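Local atomic coordinates of hydrogenase maturation factor (Thermoanaerobacter tengcongensis, PDB entry 3VTH), a protein that probably transfers a carbamoyl group from carbamoyl phosphate to the C-terminal cysteine of HypE, using ATP, during maturation of [NiFe]-hydrogenases. Residues F226-N231 with E346-I351; A239-R244 with V326-N331. All blocks are in the same frame, centred on the assembly; numbering follows the deposited sequence.

Overall arrangement
Along the chain, strand 226-229 comes first and helix 235-245 follows it. Their partners lie more than eighty residues further along the chain. Strand 325-329 returns to helix 235-245 and closes the shorter loop, interaction 2. Helix 341-347 follows, and the segment after it reaches strand 226-229, which closes the longer loop, interaction 1. The shorter loop thus lies wholly within the longer one. Strands 226-229 and 325-329 are antiparallel neighbours in one mixed sheet, and their backbones bond directly: Leu228 N lies 2.7 Å from Thr328 O. The two contacts, with centres about 7 Å apart, bring helix 235-245 and the turn that follows helix 341-347 against this sheet.

Interaction 1: residues F226-N231 with E346-I351; sequences FHLAVN and EKLKDI
Leu228 and Ile351 meet methyl to methyl, with their side chains crossing at about a right angle. Leu228 CD1 lies 3.8 Å from Ile351 CG2, and the other leucine methyl, CD2, is 4.1 Å from the same atom. The fork of the leucine, both methyls together, faces this one isoleucine methyl. The isoleucine torsion explains which branch is used: chi1 of -55° sets CG1 beside the backbone N and leaves CG2 anti to that N, from where it reaches the leucine. Leu228 CD2 also faces Leu348 CD1 at 4.3 Å. The same Leu348 methyl approaches Phe226 from the CB side, 4.5 Å away, so the phenylalanine ring does not make the closest approach. No hydrogen bond or ion pair crosses the contact; it is buried apolar packing. Leu348 and Ile351 come to the same side of the turn after helix 341-347, where Ile351 N bonds to Leu348 O at 3.0 Å. Phe226 and Leu228, alternate residues of strand 226-229, point to the same side of the sheet. That strand runs between strands 218-221 and 325-329. Leu228 also touches Leu241, so helix 235-245 and the turn after helix 341-347 share this apolar layer over the sheet.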
ATOM      1  N   PHE A 226      -7.956 -14.289  -5.501  1.00 25.10           N
ATOM      2  CA  PHE A 226      -8.009 -14.642  -6.908  1.00 25.15           C
ATOM      3  C   PHE A 226      -7.634 -13.433  -7.762  1.00 24.76           C
ATOM      4  O   PHE A 226      -7.961 -12.300  -7.396  1.00 24.36           O
ATOM      5  CB  PHE A 226      -9.419 -15.130  -7.286  1.00 25.58           C
ATOM      6  CG  PHE A 226      -9.676 -16.557  -6.904  1.00 27.50           C
ATOM      7  CD1 PHE A 226      -9.582 -17.571  -7.856  1.00 26.89           C
ATOM      8  CD2 PHE A 226      -9.954 -16.899  -5.578  1.00 27.46           C
ATOM      9  CE1 PHE A 226      -9.784 -18.889  -7.509  1.00 26.54           C
ATOM     10  CE2 PHE A 226     -10.173 -18.227  -5.225  1.00 26.86           C
ATOM     11  CZ  PHE A 226     -10.088 -19.220  -6.191  1.00 26.86           C
ATOM     12  N   HIS A 227      -6.970 -13.689  -8.889  1.00 24.20           N
ATOM     13  CA  HIS A 227      -6.714 -12.670  -9.907  1.00 24.64           C
ATOM     14  C   HIS A 227      -7.161 -13.164 -11.279  1.00 25.42           C
ATOM     15  O   HIS A 227      -7.205 -14.373 -11.536  1.00 26.12           O
ATOM     16  CB  HIS A 227      -5.227 -12.256  -9.922  1.00 23.98           C
ATOM     17  CG  HIS A 227      -4.816 -11.550  -8.671  1.00 26.25           C
ATOM     18  ND1 HIS A 227      -4.422 -12.231  -7.536  1.00 28.12           N
ATOM     19  CD2 HIS A 227      -4.838 -10.239  -8.335  1.00 26.35           C
ATOM     20  CE1 HIS A 227      -4.183 -11.366  -6.566  1.00 26.12           C
ATOM     21  NE2 HIS A 227      -4.430 -10.151  -7.023  1.00 27.38           N
ATOM     22  N   LEU A 228      -7.513 -12.225 -12.141  1.00 25.88           N
ATOM     23  CA  LEU A 228      -7.945 -12.547 -13.496  1.00 26.47           C
ATOM     24  C   LEU A 228      -6.805 -12.175 -14.393  1.00 26.50           C
ATOM     25  O   LEU A 228      -6.235 -11.076 -14.265  1.00 26.24           O
ATOM     26  CB  LEU A 228      -9.188 -11.752 -13.879  1.00 27.36           C
ATOM     27  CG  LEU A 228     -10.441 -12.054 -13.060  1.00 28.10           C
ATOM     28  CD1 LEU A 228     -11.388 -10.848 -13.003  1.00 28.21           C
ATOM     29  CD2 LEU A 228     -11.134 -13.304 -13.607  1.00 28.20           C
ATOM     30  N   ALA A 229      -6.475 -13.091 -15.295  1.00 26.78           N
ATOM     31  CA  ALA A 229      -5.358 -12.923 -16.208  1.00 26.52           C
ATOM     32  C   ALA A 229      -5.759 -13.134 -17.657  1.00 27.52           C
ATOM     33  O   ALA A 229      -6.624 -13.972 -17.970  1.00 27.54           O
ATOM     34  CB  ALA A 229      -4.217 -13.875 -15.827  1.00 26.28           C
ATOM     35  N   VAL A 230      -5.138 -12.342 -18.530  1.00 27.74           N
ATOM     36  CA  VAL A 230      -5.190 -12.539 -19.970  1.00 28.58           C
ATOM     37  C   VAL A 230      -3.820 -12.208 -20.543  1.00 29.09           C
ATOM     38  O   VAL A 230      -3.029 -11.515 -19.907  1.00 27.86           O
ATOM     39  CB  VAL A 230      -6.276 -11.653 -20.697  1.00 30.06           C
ATOM     40  CG1 VAL A 230      -7.679 -12.036 -20.268  1.00 29.65           C
ATOM     41  CG2 VAL A 230      -6.027 -10.131 -20.523  1.00 27.55           C
ATOM     42  N   ASN A 231      -3.560 -12.681 -21.760  1.00 30.57           N
ATOM     43  CA  ASN A 231      -2.406 -12.240 -22.533  1.00 31.08           C
ATOM     44  C   ASN A 231      -2.388 -10.711 -22.671  1.00 31.43           C
ATOM     45  O   ASN A 231      -3.257 -10.132 -23.333  1.00 32.53           O
ATOM     46  CB  ASN A 231      -2.459 -12.899 -23.924  1.00 32.42           C
ATOM     47  CG  ASN A 231      -1.252 -12.586 -24.788  1.00 32.91           C
ATOM     48  OD1 ASN A 231      -0.423 -11.739 -24.459  1.00 34.46           O
ATOM     49  ND2 ASN A 231      -1.147 -13.280 -25.907  1.00 35.53           N
ATOM     50  N   GLU A 346     -18.657 -18.661  -8.183  1.00 37.14           N
ATOM     51  CA  GLU A 346     -19.962 -18.015  -8.250  1.00 38.87           C
ATOM     52  C   GLU A 346     -19.861 -16.564  -8.744  1.00 38.15           C
ATOM     53  O   GLU A 346     -20.546 -16.193  -9.688  1.00 38.57           O
ATOM     54  CB  GLU A 346     -20.688 -18.110  -6.900  1.00 39.90           C
ATOM     55  CG  GLU A 346     -22.118 -17.548  -6.861  1.00 44.88           C
ATOM     56  CD  GLU A 346     -23.079 -18.208  -7.857  1.00 50.65           C
ATOM     57  OE1 GLU A 346     -23.953 -17.485  -8.391  1.00 53.24           O
ATOM     58  OE2 GLU A 346     -22.978 -19.437  -8.107  1.00 53.29           O
ATOM     59  N   LYS A 347     -19.001 -15.757  -8.120  1.00 36.90           N
ATOM     60  CA  LYS A 347     -18.901 -14.329  -8.455  1.00 36.77           C
ATOM     61  C   LYS A 347     -18.225 -14.044  -9.801  1.00 35.93           C
ATOM     62  O   LYS A 347     -18.525 -13.039 -10.439  1.00 35.77           O
ATOM     63  CB  LYS A 347     -18.222 -13.542  -7.325  1.00 35.96           C
ATOM     64  CG  LYS A 347     -19.115 -13.458  -6.084  1.00 39.49           C
ATOM     65  CD  LYS A 347     -18.467 -12.697  -4.942  1.00 42.61           C
ATOM     66  CE  LYS A 347     -19.397 -12.678  -3.720  1.00 45.54           C
ATOM     67  NZ  LYS A 347     -18.679 -12.134  -2.515  1.00 46.43           N
ATOM     68  N   LEU A 348     -17.330 -14.935 -10.228  1.00 34.69           N
ATOM     69  CA  LEU A 348     -16.591 -14.741 -11.473  1.00 34.10           C
ATOM     70  C   LEU A 348     -17.112 -15.594 -12.633  1.00 35.44           C
ATOM     71  O   LEU A 348     -16.435 -15.743 -13.655  1.00 35.42           O
ATOM     72  CB  LEU A 348     -15.091 -14.974 -11.239  1.00 32.16           C
ATOM     73  CG  LEU A 348     -14.483 -14.244 -10.025  1.00 31.26           C
ATOM     74  CD1 LEU A 348     -12.988 -14.507  -9.893  1.00 29.55           C
ATOM     75  CD2 LEU A 348     -14.759 -12.734 -10.081  1.00 28.50           C
ATOM     76  N   LYS A 349     -18.317 -16.131 -12.485  1.00 36.78           N
ATOM     77  CA  LYS A 349     -18.821 -17.126 -13.437  1.00 38.97           C
ATOM     78  C   LYS A 349     -19.084 -16.540 -14.822  1.00 40.18           C
ATOM     79  O   LYS A 349     -19.021 -17.257 -15.815  1.00 41.39           O
ATOM     80  CB  LYS A 349     -20.070 -17.819 -12.901  1.00 40.24           C
ATOM     81  CG  LYS A 349     -21.276 -16.925 -12.765  1.00 43.24           C
ATOM     82  CD  LYS A 349     -22.443 -17.691 -12.188  1.00 48.28           C
ATOM     83  CE  LYS A 349     -23.590 -16.746 -11.901  1.00 50.74           C
ATOM     84  NZ  LYS A 349     -24.866 -17.477 -11.968  1.00 54.38           N
ATOM     85  N   ASP A 350     -19.381 -15.245 -14.882  1.00 40.35           N
ATOM     86  CA  ASP A 350     -19.618 -14.588 -16.170  1.00 42.10           C
ATOM     87  C   ASP A 350     -18.409 -13.741 -16.558  1.00 40.89           C
ATOM     88  O   ASP A 350     -18.473 -12.936 -17.485  1.00 42.17           O
ATOM     89  CB  ASP A 350     -20.894 -13.735 -16.135  1.00 43.20           C
ATOM     90  CG  ASP A 350     -22.166 -14.567 -15.945  1.00 45.79           C
ATOM     91  OD1 ASP A 350     -22.274 -15.685 -16.506  1.00 47.31           O
ATOM     92  OD2 ASP A 350     -23.082 -14.086 -15.242  1.00 48.89           O
ATOM     93  N   ILE A 351     -17.301 -13.939 -15.851  1.00 38.60           N
ATOM     94  CA  ILE A 351     -16.093 -13.170 -16.099  1.00 37.07           C
ATOM     95  C   ILE A 351     -14.958 -14.079 -16.562  1.00 36.35           C
ATOM     96  O   ILE A 351     -14.473 -13.941 -17.683  1.00 36.77           O
ATOM     97  CB  ILE A 351     -15.674 -12.339 -14.862  1.00 35.67           C
ATOM     98  CG1 ILE A 351     -16.834 -11.437 -14.402  1.00 36.18           C
ATOM     99  CG2 ILE A 351     -14.424 -11.527 -15.167  1.00 35.05           C
ATOM    100  CD1 ILE A 351     -16.551 -10.659 -13.118  1.00 37.01           C
TER

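Interaction 2: residues A239-R244 with V326-N331; sequences ATLRRR and VMTSGN. With MG (magnesium ion), chain G; APC (diphosphomethylphosphonic acid adenosyl ester), chain F.
Leu241 holds CG anti to its N (chi1 176°), which carries CD2 out from helix 235-245 to meet Val326 and Thr328 tip to tip. Leu241 CD2 lies 3.7 Å from Val326 CG1 and 3.9 Å from Thr328 CG2. With Thr328 OG1 opposite the backbone N (chi1 -172°), CG2 falls between the N and the carbonyl carbon; the methyl faces Leu241 and the hydroxyl faces the nucleotide analogue. Thr328 OG1 donates to APC O1A at 2.6 Å. Helix 235-245 thus packs on a strand of the YrdC-like domain whose end runs into the triphosphate site. There Ser329 N donates to APC O2A. Ser329 OG binds the magnesium ion at 2.1 Å. O1G, O1B and O2A of APC and a water also bind the ion. Ser329 OG also donates to Asn331 OD1, at 2.6 Å, in the carbonyl plane and on a lone pair. Asn331 ND2 donates to APC O1G at 3.1 Å, nearly straight at 172°. With an alanine in place of Asn331, the Ser329 hydroxyl is likely to lose this acceptor and APC O1G this amide donor. Lys245, at the end of helix 235-245, bonds to Thr328 OG1, to Ser329 O and to APC.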
ATOM      1  N   ALA A 239      -9.791  -6.239 -24.078  1.00 36.71           N
ATOM      2  CA  ALA A 239     -11.112  -5.642 -24.258  1.00 37.82           C
ATOM      3  C   ALA A 239     -12.218  -6.500 -23.620  1.00 38.09           C
ATOM      4  O   ALA A 239     -13.132  -5.974 -22.992  1.00 38.61           O
ATOM      5  CB  ALA A 239     -11.413  -5.412 -25.758  1.00 40.53           C
ATOM      6  N   THR A 240     -12.142  -7.819 -23.793  1.00 37.62           N
ATOM      7  CA  THR A 240     -13.140  -8.720 -23.214  1.00 37.79           C
ATOM      8  C   THR A 240     -13.098  -8.710 -21.677  1.00 36.13           C
ATOM      9  O   THR A 240     -14.147  -8.697 -21.023  1.00 35.86           O
ATOM     10  CB  THR A 240     -12.961 -10.148 -23.752  1.00 38.32           C
ATOM     11  OG1 THR A 240     -13.073 -10.108 -25.177  1.00 40.55           O
ATOM     12  CG2 THR A 240     -14.023 -11.099 -23.181  1.00 39.12           C
ATOM     13  N   LEU A 241     -11.892  -8.691 -21.116  1.00 34.51           N
ATOM     14  CA  LEU A 241     -11.728  -8.615 -19.670  1.00 33.92           C
ATOM     15  C   LEU A 241     -12.342  -7.331 -19.107  1.00 34.39           C
ATOM     16  O   LEU A 241     -13.067  -7.383 -18.103  1.00 34.53           O
ATOM     17  CB  LEU A 241     -10.252  -8.765 -19.262  1.00 32.06           C
ATOM     18  CG  LEU A 241      -9.918  -8.608 -17.772  1.00 30.74           C
ATOM     19  CD1 LEU A 241     -10.706  -9.644 -16.954  1.00 28.98           C
ATOM     20  CD2 LEU A 241      -8.430  -8.731 -17.517  1.00 27.67           C
ATOM     21  N   ARG A 242     -12.068  -6.196 -19.751  1.00 35.24           N
ATOM     22  CA  ARG A 242     -12.660  -4.918 -19.352  1.00 36.17           C
ATOM     23  C   ARG A 242     -14.192  -4.916 -19.426  1.00 38.15           C
ATOM     24  O   ARG A 242     -14.843  -4.379 -18.538  1.00 38.36           O
ATOM     25  CB  ARG A 242     -12.097  -3.758 -20.185  1.00 36.91           C
ATOM     26  CG  ARG A 242     -10.677  -3.373 -19.827  1.00 34.55           C
ATOM     27  CD  ARG A 242     -10.290  -1.992 -20.394  1.00 37.29           C
ATOM     28  NE  ARG A 242      -8.930  -1.647 -19.981  1.00 34.17           N
ATOM     29  CZ  ARG A 242      -8.605  -1.158 -18.789  1.00 33.63           C
ATOM     30  NH1 ARG A 242      -9.548  -0.913 -17.882  1.00 34.76           N
ATOM     31  NH2 ARG A 242      -7.331  -0.898 -18.503  1.00 30.02           N
ATOM     32  N   ARG A 243     -14.760  -5.502 -20.478  1.00 39.90           N
ATOM     33  CA  ARG A 243     -16.222  -5.586 -20.620  1.00 42.54           C
ATOM     34  C   ARG A 243     -16.863  -6.437 -19.520  1.00 42.09           C
ATOM     35  O   ARG A 243     -17.873  -6.051 -18.931  1.00 43.41           O
ATOM     36  CB  ARG A 243     -16.626  -6.135 -21.996  1.00 44.27           C
ATOM     37  CG  ARG A 243     -18.145  -6.051 -22.293  1.00 48.62           C
ATOM     38  CD  ARG A 243     -18.560  -6.750 -23.604  1.00 53.06           C
ATOM     39  NE  ARG A 243     -17.473  -6.752 -24.578  1.00 54.76           N
ATOM     40  CZ  ARG A 243     -16.746  -7.818 -24.903  1.00 54.25           C
ATOM     41  NH1 ARG A 243     -16.997  -9.008 -24.365  1.00 53.19           N
ATOM     42  NH2 ARG A 243     -15.765  -7.687 -25.787  1.00 54.62           N
ATOM     43  N   ARG A 244     -16.274  -7.596 -19.253  1.00 40.73           N
ATOM     44  CA  ARG A 244     -16.857  -8.542 -18.317  1.00 40.35           C
ATOM     45  C   ARG A 244     -16.694  -8.084 -16.867  1.00 39.28           C
ATOM     46  O   ARG A 244     -17.642  -8.150 -16.096  1.00 39.38           O
ATOM     47  CB  ARG A 244     -16.267  -9.925 -18.518  1.00 39.44           C
ATOM     48  CG  ARG A 244     -16.670 -10.567 -19.836  1.00 41.27           C
ATOM     49  CD  ARG A 244     -16.179 -11.989 -19.883  1.00 40.65           C
ATOM     50  NE  ARG A 244     -16.448 -12.631 -21.167  1.00 40.75           N
ATOM     51  CZ  ARG A 244     -15.972 -13.826 -21.505  1.00 40.61           C
ATOM     52  NH1 ARG A 244     -15.213 -14.500 -20.648  1.00 37.09           N
ATOM     53  NH2 ARG A 244     -16.256 -14.348 -22.691  1.00 40.49           N
ATOM     54  N   VAL A 326      -1.816  -9.641 -17.928  1.00 28.93           N
ATOM     55  CA  VAL A 326      -2.600  -8.834 -16.998  1.00 28.37           C
ATOM     56  C   VAL A 326      -2.831  -9.650 -15.732  1.00 28.72           C
ATOM     57  O   VAL A 326      -3.023 -10.863 -15.800  1.00 28.69           O
ATOM     58  CB  VAL A 326      -3.962  -8.461 -17.614  1.00 29.26           C
ATOM     59  CG1 VAL A 326      -4.913  -7.847 -16.572  1.00 28.41           C
ATOM     60  CG2 VAL A 326      -3.754  -7.508 -18.783  1.00 28.90           C
ATOM     61  N   MET A 327      -2.754  -8.984 -14.583  1.00 28.06           N
ATOM     62  CA  MET A 327      -3.194  -9.544 -13.324  1.00 28.57           C
ATOM     63  C   MET A 327      -4.043  -8.464 -12.675  1.00 27.83           C
ATOM     64  O   MET A 327      -3.515  -7.428 -12.246  1.00 27.64           O
ATOM     65  CB  MET A 327      -1.999  -9.882 -12.419  1.00 28.13           C
ATOM     66  CG  MET A 327      -1.213 -11.087 -12.876  1.00 32.67           C
ATOM     67  SD  MET A 327      -2.171 -12.596 -12.638  1.00 36.71           S
ATOM     68  CE  MET A 327      -1.569 -13.124 -11.029  1.00 36.95           C
ATOM     69  N   THR A 328      -5.347  -8.699 -12.622  1.00 27.16           N
ATOM     70  CA  THR A 328      -6.266  -7.762 -11.995  1.00 26.99           C
ATOM     71  C   THR A 328      -7.017  -8.563 -10.957  1.00 26.99           C
ATOM     72  O   THR A 328      -7.145  -9.775 -11.090  1.00 27.03           O
ATOM     73  CB  THR A 328      -7.209  -7.066 -13.032  1.00 28.01           C
ATOM     74  OG1 THR A 328      -7.952  -6.016 -12.387  1.00 26.68           O
ATOM     75  CG2 THR A 328      -8.176  -8.055 -13.671  1.00 28.59           C
ATOM     76  N   SER A 329      -7.495  -7.909  -9.908  1.00 26.67           N
ATOM     77  CA  SER A 329      -8.066  -8.663  -8.808  1.00 26.20           C
ATOM     78  C   SER A 329      -9.367  -9.338  -9.255  1.00 27.45           C
ATOM     79  O   SER A 329     -10.126  -8.795 -10.065  1.00 27.79           O
ATOM     80  CB  SER A 329      -8.249  -7.778  -7.565  1.00 26.13           C
ATOM     81  OG  SER A 329      -9.240  -6.797  -7.789  1.00 25.76           O
ATOM     82  N   GLY A 330      -9.579 -10.544  -8.741  1.00 27.41           N
ATOM     83  CA  GLY A 330     -10.715 -11.375  -9.103  1.00 29.26           C
ATOM     84  C   GLY A 330     -11.957 -10.999  -8.326  1.00 29.90           C
ATOM     85  O   GLY A 330     -12.211 -11.535  -7.243  1.00 29.66           O
ATOM     86  N   ASN A 331     -12.712 -10.057  -8.886  1.00 30.72           N
ATOM     87  CA  ASN A 331     -13.972  -9.581  -8.319  1.00 32.47           C
ATOM     88  C   ASN A 331     -14.720  -8.816  -9.405  1.00 34.69           C
ATOM     89  O   ASN A 331     -14.118  -8.419 -10.413  1.00 34.38           O
ATOM     90  CB  ASN A 331     -13.727  -8.682  -7.100  1.00 31.48           C
ATOM     91  CG  ASN A 331     -12.625  -7.648  -7.334  1.00 30.65           C
ATOM     92  OD1 ASN A 331     -11.460  -7.891  -7.008  1.00 29.77           O
ATOM     93  ND2 ASN A 331     -12.991  -6.487  -7.894  1.00 28.80           N
TER
HETATM   94 MG    MG G 805      -8.991  -4.695  -7.684  1.00 45.30          MG
HETATM   95  PG  APC F 804     -11.511  -3.035  -8.917  1.00 34.95           P
HETATM   96  O1G APC F 804     -10.838  -4.363  -8.679  1.00 33.49           O
HETATM   97  O2G APC F 804     -11.754  -2.769 -10.382  1.00 35.90           O
HETATM   98  O3G APC F 804     -12.726  -2.790  -8.070  1.00 32.93           O
HETATM   99  PB  APC F 804      -8.926  -1.876  -8.384  1.00 35.10           P
HETATM  100  O1B APC F 804      -8.575  -2.763  -7.231  1.00 33.46           O
HETATM  101  O2B APC F 804      -8.484  -0.433  -8.241  1.00 37.17           O
HETATM  102  O3B APC F 804     -10.532  -1.832  -8.465  1.00 34.11           O
HETATM  103  PA  APC F 804      -6.962  -3.785  -9.926  1.00 31.84           P
HETATM  104  O1A APC F 804      -6.590  -4.068 -11.362  1.00 30.81           O
HETATM  105  O2A APC F 804      -7.264  -4.981  -9.098  1.00 32.04           O
HETATM  106  C3A APC F 804      -8.346  -2.581  -9.962  1.00 33.51           C
HETATM  107  O5' APC F 804      -5.756  -3.041  -9.156  1.00 31.44           O
HETATM  108  C5' APC F 804      -4.574  -2.568  -9.795  1.00 32.54           C
HETATM  109  C4' APC F 804      -4.248  -1.186  -9.236  1.00 31.97           C
HETATM  110  O4' APC F 804      -2.992  -0.796  -9.805  1.00 32.31           O
HETATM  111  C3' APC F 804      -5.294  -0.159  -9.678  1.00 33.10           C
HETATM  112  O3' APC F 804      -5.627   0.755  -8.619  1.00 35.70           O
HETATM  113  C2' APC F 804      -4.590   0.612 -10.775  1.00 32.89           C
HETATM  114  O2' APC F 804      -5.131   1.934 -10.960  1.00 32.50           O
HETATM  115  C1' APC F 804      -3.126   0.517 -10.348  1.00 30.60           C
HETATM  116  N9  APC F 804      -2.332   0.683 -11.560  1.00 30.91           N
HETATM  117  C8  APC F 804      -2.126  -0.227 -12.551  1.00 31.18           C
HETATM  118  N7  APC F 804      -1.372   0.326 -13.534  1.00 31.40           N
HETATM  119  C5  APC F 804      -1.101   1.598 -13.168  1.00 30.05           C
HETATM  120  C6  APC F 804      -0.365   2.747 -13.739  1.00 30.82           C
HETATM  121  N6  APC F 804       0.264   2.647 -14.928  1.00 32.22           N
HETATM  122  N1  APC F 804      -0.338   3.897 -13.030  1.00 30.61           N
HETATM  123  C2  APC F 804      -0.942   4.022 -11.831  1.00 31.61           C
HETATM  124  N3  APC F 804      -1.638   3.035 -11.242  1.00 28.96           N
HETATM  125  C4  APC F 804      -1.739   1.826 -11.863  1.00 29.83           C
HETATM  126  O   HOH W   1     -10.106  -4.983  -5.785  1.00 35.48           O